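Local coordinates for glycosyl hydrolases family 31 family protein (Aspergillus niger, PDB 6DRU) that releases alpha-linked xylose from the non-reducing terminal glucose of xyloglucan oligosaccharides, acting as a family 31 alpha-xylosidase, at residues A[646-651]-A[709-714]. Numbering follows the deposited sequence.
Sequences GPRLLV and REELLS. With NAG (2-acetamido-2-deoxy-beta-D-glucopyranose), chain K.
The backbones of 646-651 and 709-714 come nearest at Arg648 and Leu712, whose CA atoms lie 6.8 Å apart; no hydrogen bond passes between the two segments, and they meet through side chains, those of Arg648 and Leu649 on one side and of Glu711 and Leu712 on the other. Leu712 meets both Leu649 and Arg648. With its CG set between the backbone N and the carbonyl carbon (chi1 82°), the leucine reaches Leu649 with its methyls, CD2 lying 4.0 Å from Leu649 CD2, and the two side chains cross at about a right angle. Its CB meets the aliphatic base of Arg648, with 4.1 Å between Leu712 CB and Arg648 CB, and here the side chains run past each other in opposite directions. Strand 649-651 belongs to the antiparallel sheet of the C-terminal part of this family 31 enzyme, between strands 643-645 and 703-705; the short helix 709-712 follows soon after strand 703-705. His705 of that neighbouring strand touches both Leu649 and Leu712, and Tyr598 of helix 596-609 also packs on Leu712. Farther out, the Arg648 chain bends at chi2 (-81°) and brings its guanidinium near Glu711. Arg648 NH1 and Glu711 OE2 remain 4.1 Å apart, too far for a salt bridge, and the two planes are inclined by 63°; any attraction is probably long-range. Glu711 OE2 instead accepts a hydrogen bond from Ser708 N, just ahead of the helix. The CB of Arg709 is directed away from segment 646-651, and one face of its guanidinium lies against an N-acetylglucosamine of a protein-attached glycan, Arg709 CZ being 3.7 Å from the sugar C5, while Trp680 makes a cation-pi contact with the same arginine.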
loop_
_atom_site.group_PDB
_atom_site.type_symbol
_atom_site.label_atom_id
_atom_site.label_comp_id
_atom_site.label_asym_id
_atom_site.label_seq_id
_atom_site.Cartn_x
_atom_site.Cartn_y
_atom_site.Cartn_z
ATOM N N GLY A 646 -25.745 -42.965 -1.807
ATOM C CA GLY A 646 -25.628 -43.897 -2.900
ATOM C C GLY A 646 -26.858 -43.830 -3.783
ATOM O O GLY A 646 -27.726 -42.968 -3.609
ATOM N N PRO A 647 -26.964 -44.748 -4.748
ATOM C CA PRO A 647 -28.091 -44.696 -5.690
ATOM C C PRO A 647 -29.393 -45.273 -5.158
ATOM O O PRO A 647 -30.437 -45.066 -5.792
ATOM C CB PRO A 647 -27.579 -45.518 -6.880
ATOM C CG PRO A 647 -26.649 -46.501 -6.267
ATOM C CD PRO A 647 -25.985 -45.786 -5.113
ATOM N N ARG A 648 -29.385 -45.968 -4.023
ATOM C CA ARG A 648 -30.565 -46.698 -3.579
ATOM C C ARG A 648 -31.142 -46.228 -2.250
ATOM O O ARG A 648 -32.346 -46.375 -2.042
ATOM C CB ARG A 648 -30.256 -48.200 -3.473
ATOM C CG ARG A 648 -29.694 -48.813 -4.745
ATOM C CD ARG A 648 -30.797 -49.135 -5.743
ATOM N NE ARG A 648 -30.266 -49.549 -7.041
ATOM C CZ ARG A 648 -30.282 -50.801 -7.490
ATOM N NH1 ARG A 648 -30.810 -51.766 -6.751
ATOM N NH2 ARG A 648 -29.777 -51.087 -8.683
ATOM N N LEU A 649 -30.336 -45.660 -1.357
ATOM C CA LEU A 649 -30.796 -45.312 -0.020
ATOM C C LEU A 649 -31.189 -43.843 0.052
ATOM O O LEU A 649 -30.489 -42.978 -0.480
ATOM C CB LEU A 649 -29.713 -45.610 1.018
ATOM C CG LEU A 649 -29.382 -47.087 1.242
ATOM C CD1 LEU A 649 -28.240 -47.235 2.230
ATOM C CD2 LEU A 649 -30.609 -47.837 1.731
ATOM N N LEU A 650 -32.314 -43.566 0.710
ATOM C CA LEU A 650 -32.751 -42.207 1.008
ATOM C C LEU A 650 -32.765 -42.031 2.520
ATOM O O LEU A 650 -33.496 -42.738 3.221
ATOM C CB LEU A 650 -34.133 -41.925 0.417
ATOM C CG LEU A 650 -34.756 -40.583 0.805
ATOM C CD1 LEU A 650 -34.216 -39.471 -0.080
ATOM C CD2 LEU A 650 -36.273 -40.639 0.732
ATOM N N VAL A 651 -31.978 -41.078 3.016
ATOM C CA VAL A 651 -31.754 -40.897 4.445
ATOM C C VAL A 651 -32.322 -39.552 4.877
ATOM O O VAL A 651 -32.273 -38.576 4.121
ATOM C CB VAL A 651 -30.250 -40.995 4.787
ATOM C CG1 VAL A 651 -30.027 -40.908 6.290
ATOM C CG2 VAL A 651 -29.660 -42.283 4.226
ATOM N N ARG A 709 -33.748 -54.741 -0.962
ATOM C CA ARG A 709 -32.683 -54.518 0.008
ATOM C C ARG A 709 -31.521 -55.469 -0.229
ATOM O O ARG A 709 -30.354 -55.096 -0.052
ATOM C CB ARG A 709 -33.215 -54.702 1.429
ATOM C CG ARG A 709 -32.116 -54.749 2.479
ATOM C CD ARG A 709 -32.569 -55.449 3.746
ATOM N NE ARG A 709 -33.609 -54.715 4.452
ATOM C CZ ARG A 709 -33.751 -54.728 5.772
ATOM N NH1 ARG A 709 -32.915 -55.434 6.522
ATOM N NH2 ARG A 709 -34.721 -54.029 6.341
ATOM N N GLU A 710 -31.818 -56.697 -0.650
ATOM C CA GLU A 710 -30.772 -57.695 -0.806
ATOM C C GLU A 710 -29.864 -57.381 -1.989
ATOM O O GLU A 710 -28.709 -57.821 -2.003
ATOM C CB GLU A 710 -31.406 -59.085 -0.932
ATOM C CG GLU A 710 -30.421 -60.236 -1.046
ATOM C CD GLU A 710 -30.212 -60.689 -2.473
ATOM O OE1 GLU A 710 -30.756 -60.041 -3.393
ATOM O OE2 GLU A 710 -29.505 -61.701 -2.668
ATOM N N GLU A 711 -30.348 -56.610 -2.968
ATOM C CA GLU A 711 -29.497 -56.211 -4.086
ATOM C C GLU A 711 -28.549 -55.088 -3.690
ATOM O O GLU A 711 -27.365 -55.118 -4.046
ATOM C CB GLU A 711 -30.336 -55.745 -5.273
ATOM C CG GLU A 711 -31.677 -56.413 -5.433
ATOM C CD GLU A 711 -32.512 -55.740 -6.504
ATOM O OE1 GLU A 711 -32.282 -56.010 -7.702
ATOM O OE2 GLU A 711 -33.381 -54.916 -6.149
ATOM N N LEU A 712 -29.052 -54.087 -2.963
ATOM C CA LEU A 712 -28.189 -52.991 -2.535
ATOM C C LEU A 712 -27.138 -53.470 -1.546
ATOM O O LEU A 712 -26.008 -52.968 -1.553
ATOM C CB LEU A 712 -29.034 -51.852 -1.950
ATOM C CG LEU A 712 -29.533 -51.865 -0.502
ATOM C CD1 LEU A 712 -28.529 -51.222 0.444
ATOM C CD2 LEU A 712 -30.879 -51.161 -0.409
ATOM N N LEU A 713 -27.480 -54.447 -0.702
ATOM C CA LEU A 713 -26.485 -55.047 0.176
ATOM C C LEU A 713 -25.456 -55.859 -0.598
ATOM O O LEU A 713 -24.384 -56.153 -0.059
ATOM C CB LEU A 713 -27.170 -55.927 1.222
ATOM C CG LEU A 713 -27.293 -55.362 2.639
ATOM C CD1 LEU A 713 -28.037 -54.040 2.640
ATOM C CD2 LEU A 713 -27.985 -56.362 3.549
ATOM N N SER A 714 -25.757 -56.226 -1.849
ATOM C CA SER A 714 -24.811 -56.967 -2.674
ATOM C C SER A 714 -23.783 -56.065 -3.344
ATOM O O SER A 714 -22.705 -56.546 -3.711
ATOM C CB SER A 714 -25.553 -57.765 -3.748
ATOM O OG SER A 714 -25.896 -56.932 -4.842
HETATM C C1 NAG K . -37.606 -56.557 6.209
HETATM C C2 NAG K . -37.721 -57.282 7.529
HETATM C C3 NAG K . -36.402 -57.782 7.989
HETATM C C4 NAG K . -35.735 -58.592 6.898
HETATM C C5 NAG K . -35.709 -57.815 5.598
HETATM C C6 NAG K . -35.160 -58.684 4.488
HETATM C C7 NAG K . -39.549 -56.701 9.072
HETATM C C8 NAG K . -40.308 -57.944 8.656
HETATM N N2 NAG K . -38.284 -56.409 8.500
HETATM O O3 NAG K . -36.582 -58.538 9.165
HETATM O O4 NAG K . -34.415 -58.898 7.283
HETATM O O5 NAG K . -37.013 -57.411 5.264
HETATM O O6 NAG K . -35.190 -57.967 3.274
HETATM O O7 NAG K . -40.024 -55.948 9.899
#